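Local structure of formiminoglutamase (Trypanosoma cruzi, 4MYK) at residues I32-F37 with Y297-F302; L74-S79 with M264-G269; A184-Q189 with C250-G255. The protein hydrolyses N-formimino-L-glutamate to L-glutamate and formamide as an arginase-like manganese metalloenzyme. The protein carries 1 engineered substitution. All coordinates share one frame; numbering follows the deposited sequence.

Overall arrangement
Interactions 1 and 2 lie side by side, their centres about 12 Å apart, because helices 290-306 and 258-270 pack against each other: Phe302 CD1 of interaction 1 is 3.4 Å from Gly269 CA of interaction 2. Interaction 1 joins helix 290-306 to the central sheet, whereas interaction 2 ties helix 258-270 to a small hairpin at the surface. Interaction 3 is centred about 24 Å from interaction 1 and about 27 Å from interaction 2, and it alone approaches the metals, the side chain of Ala252 being about 8 Å from a manganese ion. Across the trimer interface, however, Ser188 and Gln189 of interaction 3 pack on Tyr300 and Tyr297 of another subunit, which belong to interaction 1.

Interaction 1. Residues I32-F37 with Y297-F302; sequences IVIIGF and YMFYHF
Ile32 and Ile34 on strand 32-37 meet Phe299 and Phe302 on helix 290-306, a helix packed on the parallel sheet of the arginase/deacetylase alpha/beta fold. Strand and helix run nearly antiparallel, at 160°, and their axes come no closer than 12.3 Å, a separation that long aliphatic and aromatic side chains are needed to bridge.

Ile32 shows how the gap is closed. Its CB points toward the helix and there the chain forks. The short branch, CG2, stands anti to the backbone N and lies 4.3 Å from Phe299 CE1, at the edge of that ring. The long branch starts with CG1 anti to the carbonyl carbon (chi1 -64°); CG1 serves as a spacer that carries CD1 on to the second ring. CD1 ends 4.1 Å from Phe302 CE2, again at a ring edge, as the two side chains pass in opposite directions. One beta-branched residue thus serves two aromatic residues, which suits isoleucine to a strand facing a helix. Ile34, two residues on and facing the same way, brings CD1 to 3.9 Å from Phe299 CZ, with CG1 only slightly farther off, so that this corner of the ring sits against the end of the isoleucine chain.

The aromatic rings also reach the adjoining strand, Phe299 meeting Phe116 and Phe302 meeting Phe114, while Ile32 and Phe299 both touch Leu83 on strand 83-88. The contact itself is apolar, and all four residues are buried. Elsewhere on the helix, His301 stacks on Phe262, and its ring is held by a hydrogen bond from His301 ND1 to Tyr297 O of 2.8 Å, nearly straight at 166°. The same oxygen takes the helical bond from His301 N, and the two donors reach it from opposite faces of its carbonyl plane.

Interaction 2. Residues L74-S79 with M264-G269; sequences LNVDAS and MCFLAG
The ring of Phe266, reaching out from helix 258-270, is met by Leu74 and Val76 of a surface hairpin. Leu74 CD1 lies 3.8 Å from Phe266 CE2 and almost as near to CD2, approaching the ring obliquely. Val76 and Phe266 point toward each other, and Val76 CG2 meets the ring at its edge, near its plane, 3.9 Å from Phe266 CZ. CE2, between the two, is within packing distance of both methyl groups. Phenylalanine suits this place because, with CG anti to the backbone N (chi1 -169°), its ring extends from the helix far enough to span the gap between the backbones, where Leu74 CA and Phe266 CA are 10.0 Å apart.

Leu304 of helix 290-306 touches all three residues, so the small apolar cluster joins two neighbouring helices of the arginase fold to the hairpin formed by strands 70-71 and 76-77. Asn75 and Val76 both face Asn71, making a G1 beta bulge. Asn75 takes the left-handed backbone conformation there, which asparagine tolerates better than most residues, and its side chain is exposed. Asn71 OD1 accepts from the backbone N of Leu74 and helps fix the turn from which the leucine projects.

Beyond Val76 the chain is shaped by an Asx turn. Asp77 OD1 accepts the backbone N of Ser79 at 2.8 Å, from above the carboxylate plane, and the hydroxyl of the same serine, OG, on its syn lone pair. On the helix itself, Leu267 and Met264 pack instead on Leu220 of helix 216-227, while Gly269 O accepts a hydrogen bond from Arg309 NE in the tail that follows helix 290-306.

Interaction 3. Residues A184-Q189 with C250-G255; sequences ACQGSQ and CPAAVG
Near the binuclear manganese centre, which Ala252 approaches most closely, the turn that follows strand 180-185 is joined to the loop leading into helix 258-270 by the amide of Gln186 and the backbone of Val254. Gln186 NE2 donates to Val254 O at 2.7 Å with an N-H...O angle of 150°. The donor stands well above the carbonyl plane, 55° out of it, rather than on a lone pair. An extended chain beyond CG gives the glutamine the length to cross between the loops.

Its other end is used as well. Gln186 OE1 accepts from a water at 2.8 Å, and that water in turn accepts from Ala253 N at 3.1 Å. Val254 CG2 lies over one face of the amide, toward its oxygen end, 3.4 Å from Gln186 OE1. The next residue, Gly255, has backbone angles that by themselves call for glycine; its CA lies 3.7 Å from Gln186 NE2.

Farther along, a second water donates to Cys250 O at 3.0 Å and bridges, weakly, to Gln189 NE2. Cys250 is tied by a disulfide to Cys43, and Ala252 lies close to the manganese ligand Asp238. Gly187 N donates to Glu73 OE1 of a neighbouring subunit, so this turn also belongs to the trimer interface.

With its NH2 group on a carbonyl and its oxygen on a water held by a backbone N-H, the Gln186 amide has a settled orientation: turning it over would set acceptor against acceptor at Val254 O.

Interaction 1. Residues I32-F37 with Y297-F302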
loop_
_atom_site.group_PDB
_atom_site.type_symbol
_atom_site.label_atom_id
_atom_site.label_comp_id
_atom_site.label_asym_id
_atom_site.label_seq_id
_atom_site.Cartn_x
_atom_site.Cartn_y
_atom_site.Cartn_z
ATOM N N ILE A 32 -12.678 -26.148 -15.568
ATOM C CA ILE A 32 -12.631 -24.706 -15.718
ATOM C C ILE A 32 -12.001 -24.373 -17.052
ATOM O O ILE A 32 -10.961 -24.941 -17.416
ATOM C CB ILE A 32 -11.805 -24.045 -14.579
ATOM C CG1 ILE A 32 -12.476 -24.284 -13.218
ATOM C CG2 ILE A 32 -11.586 -22.543 -14.852
ATOM C CD1 ILE A 32 -11.539 -24.132 -12.033
ATOM N N VAL A 33 -12.632 -23.456 -17.779
ATOM C CA VAL A 33 -12.096 -23.016 -19.064
ATOM C C VAL A 33 -11.778 -21.510 -19.111
ATOM O O VAL A 33 -12.637 -20.673 -18.839
ATOM C CB VAL A 33 -12.999 -23.482 -20.237
ATOM C CG1 VAL A 33 -12.547 -22.875 -21.562
ATOM C CG2 VAL A 33 -12.987 -25.013 -20.312
ATOM N N ILE A 34 -10.518 -21.202 -19.434
ATOM C CA ILE A 34 -10.011 -19.834 -19.548
ATOM C C ILE A 34 -10.142 -19.292 -20.978
ATOM O O ILE A 34 -9.682 -19.907 -21.940
ATOM C CB ILE A 34 -8.519 -19.743 -19.134
ATOM C CG1 ILE A 34 -8.317 -20.209 -17.694
ATOM C CG2 ILE A 34 -7.997 -18.332 -19.312
ATOM C CD1 ILE A 34 -6.871 -20.496 -17.359
ATOM N N ILE A 35 -10.770 -18.127 -21.096
ATOM C CA ILE A 35 -11.009 -17.491 -22.385
ATOM C C ILE A 35 -10.442 -16.083 -22.334
ATOM O O ILE A 35 -10.735 -15.332 -21.414
ATOM C CB ILE A 35 -12.537 -17.422 -22.705
ATOM C CG1 ILE A 35 -13.135 -18.834 -22.792
ATOM C CG2 ILE A 35 -12.793 -16.645 -23.993
ATOM C CD1 ILE A 35 -14.631 -18.909 -22.477
ATOM N N GLY A 36 -9.625 -15.725 -23.311
ATOM C CA GLY A 36 -9.035 -14.401 -23.334
ATOM C C GLY A 36 -9.845 -13.437 -24.169
ATOM O O GLY A 36 -10.360 -13.799 -25.227
ATOM N N PHE A 37 -9.967 -12.203 -23.685
ATOM C CA PHE A 37 -10.605 -11.139 -24.451
ATOM C C PHE A 37 -9.710 -9.890 -24.529
ATOM O O PHE A 37 -9.892 -8.925 -23.769
ATOM C CB PHE A 37 -11.999 -10.812 -23.897
ATOM C CG PHE A 37 -12.890 -10.095 -24.882
ATOM C CD1 PHE A 37 -13.268 -10.709 -26.070
ATOM C CD2 PHE A 37 -13.349 -8.818 -24.621
ATOM C CE1 PHE A 37 -14.074 -10.058 -26.976
ATOM C CE2 PHE A 37 -14.158 -8.161 -25.516
ATOM C CZ PHE A 37 -14.523 -8.781 -26.696
ATOM N N TYR A 297 -3.087 -14.553 -8.974
ATOM C CA TYR A 297 -3.313 -15.016 -7.609
ATOM C C TYR A 297 -4.786 -14.974 -7.221
ATOM O O TYR A 297 -5.262 -15.808 -6.459
ATOM C CB TYR A 297 -2.474 -14.213 -6.617
ATOM C CG TYR A 297 -1.054 -14.729 -6.472
ATOM C CD1 TYR A 297 -0.810 -16.076 -6.228
ATOM C CD2 TYR A 297 0.036 -13.873 -6.567
ATOM C CE1 TYR A 297 0.480 -16.555 -6.096
ATOM C CE2 TYR A 297 1.329 -14.344 -6.429
ATOM C CZ TYR A 297 1.547 -15.686 -6.197
ATOM O OH TYR A 297 2.831 -16.167 -6.054
ATOM N N MET A 298 -5.509 -14.003 -7.760
ATOM C CA MET A 298 -6.955 -13.938 -7.580
ATOM C C MET A 298 -7.661 -15.152 -8.205
ATOM O O MET A 298 -8.528 -15.772 -7.578
ATOM C CB MET A 298 -7.494 -12.639 -8.172
ATOM C CG MET A 298 -7.272 -11.421 -7.300
ATOM S SD MET A 298 -7.794 -9.879 -8.087
ATOM C CE MET A 298 -9.557 -10.130 -8.288
ATOM N N PHE A 299 -7.301 -15.468 -9.448
ATOM C CA PHE A 299 -7.802 -16.666 -10.145
ATOM C C PHE A 299 -7.400 -17.937 -9.386
ATOM O O PHE A 299 -8.185 -18.869 -9.228
ATOM C CB PHE A 299 -7.254 -16.695 -11.582
ATOM C CG PHE A 299 -7.460 -18.008 -12.296
ATOM C CD1 PHE A 299 -8.705 -18.357 -12.789
ATOM C CD2 PHE A 299 -6.397 -18.883 -12.489
ATOM C CE1 PHE A 299 -8.893 -19.561 -13.437
ATOM C CE2 PHE A 299 -6.578 -20.088 -13.139
ATOM C CZ PHE A 299 -7.822 -20.425 -13.616
ATOM N N TYR A 300 -6.157 -17.952 -8.924
ATOM C CA TYR A 300 -5.626 -19.037 -8.119
ATOM C C TYR A 300 -6.509 -19.331 -6.900
ATOM O O TYR A 300 -6.831 -20.481 -6.622
ATOM C CB TYR A 300 -4.198 -18.694 -7.680
ATOM C CG TYR A 300 -3.662 -19.593 -6.590
ATOM C CD1 TYR A 300 -3.360 -20.923 -6.850
ATOM C CD2 TYR A 300 -3.463 -19.116 -5.305
ATOM C CE1 TYR A 300 -2.880 -21.756 -5.860
ATOM C CE2 TYR A 300 -2.990 -19.942 -4.304
ATOM C CZ TYR A 300 -2.697 -21.264 -4.590
ATOM O OH TYR A 300 -2.217 -22.100 -3.603
ATOM N N HIS A 301 -6.897 -18.285 -6.178
ATOM C CA HIS A 301 -7.729 -18.438 -4.991
ATOM C C HIS A 301 -9.108 -18.921 -5.396
ATOM O O HIS A 301 -9.699 -19.768 -4.722
ATOM C CB HIS A 301 -7.818 -17.119 -4.211
ATOM C CG HIS A 301 -6.645 -16.874 -3.309
ATOM N ND1 HIS A 301 -5.462 -16.326 -3.755
ATOM C CD2 HIS A 301 -6.468 -17.120 -1.987
ATOM C CE1 HIS A 301 -4.608 -16.243 -2.749
ATOM N NE2 HIS A 301 -5.193 -16.720 -1.665
ATOM N N PHE A 302 -9.625 -18.387 -6.500
ATOM C CA PHE A 302 -10.893 -18.876 -7.007
ATOM C C PHE A 302 -10.797 -20.382 -7.234
ATOM O O PHE A 302 -11.663 -21.138 -6.798
ATOM C CB PHE A 302 -11.320 -18.207 -8.320
ATOM C CG PHE A 302 -12.437 -18.947 -8.992
ATOM C CD1 PHE A 302 -13.753 -18.730 -8.611
ATOM C CD2 PHE A 302 -12.167 -19.937 -9.923
ATOM C CE1 PHE A 302 -14.786 -19.455 -9.176
ATOM C CE2 PHE A 302 -13.187 -20.660 -10.496
ATOM C CZ PHE A 302 -14.499 -20.419 -10.121
#

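Interaction 2. Residues L74-S79 with M264-G269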
loop_
_atom_site.group_PDB
_atom_site.type_symbol
_atom_site.label_atom_id
_atom_site.label_comp_id
_atom_site.label_asym_id
_atom_site.label_seq_id
_atom_site.Cartn_x
_atom_site.Cartn_y
_atom_site.Cartn_z
ATOM N N LEU A 74 -4.191 -22.709 3.555
ATOM C CA LEU A 74 -5.642 -22.820 3.473
ATOM C C LEU A 74 -6.050 -24.277 3.595
ATOM O O LEU A 74 -7.218 -24.586 3.802
ATOM C CB LEU A 74 -6.144 -22.266 2.146
ATOM C CG LEU A 74 -5.637 -20.858 1.817
ATOM C CD1 LEU A 74 -6.391 -20.303 0.616
ATOM C CD2 LEU A 74 -5.736 -19.922 3.036
ATOM N N ASN A 75 -5.064 -25.162 3.473
ATOM C CA ASN A 75 -5.285 -26.606 3.491
ATOM C C ASN A 75 -6.343 -27.030 2.489
ATOM O O ASN A 75 -7.328 -27.679 2.832
ATOM C CB ASN A 75 -5.592 -27.122 4.902
ATOM C CG ASN A 75 -4.343 -27.194 5.777
ATOM O OD1 ASN A 75 -3.341 -27.816 5.402
ATOM N ND2 ASN A 75 -4.393 -26.546 6.938
ATOM N N VAL A 76 -6.121 -26.631 1.243
ATOM C CA VAL A 76 -6.951 -27.052 0.125
ATOM C C VAL A 76 -6.042 -27.585 -0.979
ATOM O O VAL A 76 -5.092 -26.914 -1.388
ATOM C CB VAL A 76 -7.827 -25.885 -0.417
ATOM C CG1 VAL A 76 -8.505 -26.278 -1.708
ATOM C CG2 VAL A 76 -8.866 -25.477 0.614
ATOM N N ASP A 77 -6.319 -28.803 -1.430
ATOM C CA ASP A 77 -5.581 -29.388 -2.526
ATOM C C ASP A 77 -6.454 -29.345 -3.763
ATOM O O ASP A 77 -7.536 -29.921 -3.785
ATOM C CB ASP A 77 -5.211 -30.833 -2.196
ATOM C CG ASP A 77 -4.342 -31.484 -3.269
ATOM O OD1 ASP A 77 -3.974 -30.802 -4.241
ATOM O OD2 ASP A 77 -4.024 -32.684 -3.129
ATOM N N ALA A 78 -5.979 -28.651 -4.792
ATOM C CA ALA A 78 -6.730 -28.505 -6.044
ATOM C C ALA A 78 -6.187 -29.438 -7.114
ATOM O O ALA A 78 -6.541 -29.319 -8.288
ATOM C CB ALA A 78 -6.695 -27.044 -6.541
ATOM N N SER A 79 -5.328 -30.365 -6.693
ATOM C CA SER A 79 -4.647 -31.290 -7.595
ATOM C C SER A 79 -5.594 -32.055 -8.509
ATOM O O SER A 79 -5.191 -32.503 -9.582
ATOM C CB SER A 79 -3.784 -32.268 -6.799
ATOM O OG SER A 79 -2.674 -31.597 -6.230
ATOM N N MET A 264 -12.058 -12.942 -1.377
ATOM C CA MET A 264 -13.344 -12.883 -2.075
ATOM C C MET A 264 -13.412 -13.879 -3.222
ATOM O O MET A 264 -14.457 -14.473 -3.479
ATOM C CB MET A 264 -13.603 -11.483 -2.627
ATOM C CG MET A 264 -13.852 -10.413 -1.584
ATOM S SD MET A 264 -13.795 -8.783 -2.355
ATOM C CE MET A 264 -15.151 -8.906 -3.519
ATOM N N CYS A 265 -12.300 -14.038 -3.929
ATOM C CA CYS A 265 -12.217 -15.022 -5.001
ATOM C C CYS A 265 -12.335 -16.462 -4.475
ATOM O O CYS A 265 -12.984 -17.297 -5.098
ATOM C CB CYS A 265 -10.939 -14.827 -5.818
ATOM S SG CYS A 265 -11.038 -13.377 -6.873
ATOM N N PHE A 266 -11.725 -16.728 -3.320
ATOM C CA PHE A 266 -11.872 -18.026 -2.672
ATOM C C PHE A 266 -13.340 -18.315 -2.318
ATOM O O PHE A 266 -13.836 -19.417 -2.556
ATOM C CB PHE A 266 -11.004 -18.111 -1.424
ATOM C CG PHE A 266 -10.908 -19.506 -0.845
ATOM C CD1 PHE A 266 -11.878 -19.984 0.022
ATOM C CD2 PHE A 266 -9.845 -20.335 -1.169
ATOM C CE1 PHE A 266 -11.786 -21.268 0.553
ATOM C CE2 PHE A 266 -9.748 -21.613 -0.642
ATOM C CZ PHE A 266 -10.718 -22.081 0.215
ATOM N N LEU A 267 -14.030 -17.331 -1.746
ATOM C CA LEU A 267 -15.442 -17.501 -1.410
ATOM C C LEU A 267 -16.236 -17.846 -2.665
ATOM O O LEU A 267 -16.960 -18.834 -2.689
ATOM C CB LEU A 267 -16.012 -16.240 -0.732
ATOM C CG LEU A 267 -17.509 -16.179 -0.374
ATOM C CD1 LEU A 267 -17.893 -17.243 0.639
ATOM C CD2 LEU A 267 -17.871 -14.789 0.151
ATOM N N ALA A 268 -16.078 -17.027 -3.703
ATOM C CA ALA A 268 -16.750 -17.238 -4.978
ATOM C C ALA A 268 -16.528 -18.660 -5.492
ATOM O O ALA A 268 -17.453 -19.314 -5.984
ATOM C CB ALA A 268 -16.263 -16.210 -6.001
ATOM N N GLY A 269 -15.289 -19.128 -5.378
ATOM C CA GLY A 269 -14.918 -20.447 -5.863
ATOM C C GLY A 269 -15.627 -21.577 -5.138
ATOM O O GLY A 269 -16.072 -22.540 -5.764
#

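Interaction 3. Residues A184-Q189 with C250-G255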
loop_
_atom_site.group_PDB
_atom_site.type_symbol
_atom_site.label_atom_id
_atom_site.label_comp_id
_atom_site.label_asym_id
_atom_site.label_seq_id
_atom_site.Cartn_x
_atom_site.Cartn_y
_atom_site.Cartn_z
ATOM N N ALA A 184 -18.528 -2.760 -3.788
ATOM C CA ALA A 184 -17.327 -1.963 -3.529
ATOM C C ALA A 184 -17.228 -0.758 -4.449
ATOM O O ALA A 184 -16.136 -0.319 -4.796
ATOM C CB ALA A 184 -16.075 -2.814 -3.649
ATOM N N CYS A 185 -18.376 -0.233 -4.852
ATOM C CA CYS A 185 -18.409 1.004 -5.610
ATOM C C CYS A 185 -18.073 2.198 -4.701
ATOM O O CYS A 185 -18.261 2.140 -3.482
ATOM C CB CYS A 185 -19.769 1.176 -6.296
ATOM S SG CYS A 185 -21.178 0.877 -5.214
ATOM N N GLN A 186 -17.570 3.269 -5.309
ATOM C CA GLN A 186 -17.058 4.422 -4.573
ATOM C C GLN A 186 -17.879 5.700 -4.843
ATOM O O GLN A 186 -17.979 6.134 -5.987
ATOM C CB GLN A 186 -15.572 4.619 -4.893
ATOM C CG GLN A 186 -14.735 3.467 -4.379
ATOM C CD GLN A 186 -13.248 3.668 -4.573
ATOM O OE1 GLN A 186 -12.764 4.791 -4.645
ATOM N NE2 GLN A 186 -12.513 2.571 -4.656
ATOM N N GLY A 187 -18.459 6.287 -3.792
ATOM C CA GLY A 187 -19.316 7.458 -3.928
ATOM C C GLY A 187 -18.688 8.692 -4.572
ATOM O O GLY A 187 -19.389 9.577 -5.064
ATOM N N SER A 188 -17.363 8.752 -4.574
ATOM C CA SER A 188 -16.627 9.851 -5.199
ATOM C C SER A 188 -16.537 9.693 -6.712
ATOM O O SER A 188 -16.067 10.590 -7.413
ATOM C CB SER A 188 -15.217 9.894 -4.633
ATOM O OG SER A 188 -14.676 8.587 -4.630
ATOM N N GLN A 189 -16.984 8.539 -7.195
ATOM C CA GLN A 189 -16.871 8.154 -8.595
ATOM C C GLN A 189 -18.185 7.638 -9.151
ATOM O O GLN A 189 -18.183 6.957 -10.176
ATOM C CB GLN A 189 -15.868 7.009 -8.746
ATOM C CG GLN A 189 -14.423 7.385 -8.607
ATOM C CD GLN A 189 -13.541 6.444 -9.389
ATOM O OE1 GLN A 189 -12.717 6.877 -10.198
ATOM N NE2 GLN A 189 -13.729 5.139 -9.175
ATOM N N CYS A 250 -7.991 2.512 -14.951
ATOM C CA CYS A 250 -8.443 3.558 -14.044
ATOM C C CYS A 250 -7.990 3.251 -12.623
ATOM O O CYS A 250 -8.769 2.735 -11.826
ATOM C CB CYS A 250 -9.968 3.685 -14.091
ATOM S SG CYS A 250 -10.624 4.261 -15.690
ATOM N N PRO A 251 -6.717 3.557 -12.310
ATOM C CA PRO A 251 -6.146 3.293 -10.981
ATOM C C PRO A 251 -6.945 3.914 -9.822
ATOM O O PRO A 251 -7.346 5.093 -9.874
ATOM C CB PRO A 251 -4.739 3.896 -11.080
ATOM C CG PRO A 251 -4.406 3.823 -12.548
ATOM C CD PRO A 251 -5.707 4.079 -13.255
ATOM N N ALA A 252 -7.173 3.108 -8.785
ATOM C CA ALA A 252 -7.988 3.529 -7.653
ATOM C C ALA A 252 -7.124 4.060 -6.523
ATOM O O ALA A 252 -6.118 3.440 -6.163
ATOM C CB ALA A 252 -8.845 2.368 -7.158
ATOM N N ALA A 253 -7.524 5.201 -5.961
ATOM C CA ALA A 253 -6.833 5.746 -4.802
ATOM C C ALA A 253 -7.113 4.897 -3.565
ATOM O O ALA A 253 -6.184 4.490 -2.862
ATOM C CB ALA A 253 -7.219 7.193 -4.571
ATOM N N VAL A 254 -8.393 4.647 -3.302
ATOM C CA VAL A 254 -8.798 3.698 -2.267
ATOM C C VAL A 254 -9.508 2.513 -2.919
ATOM O O VAL A 254 -9.849 2.558 -4.110
ATOM C CB VAL A 254 -9.722 4.327 -1.195
ATOM C CG1 VAL A 254 -8.956 5.289 -0.318
ATOM C CG2 VAL A 254 -10.906 5.021 -1.841
ATOM N N GLY A 255 -9.728 1.462 -2.132
ATOM C CA GLY A 255 -10.383 0.268 -2.625
ATOM C C GLY A 255 -9.901 -1.004 -1.952
ATOM O O GLY A 255 -9.193 -0.973 -0.946
HETATM O O HOH W 1 -10.480 6.088 -5.695
HETATM O O HOH W 2 -10.780 3.415 -9.742
#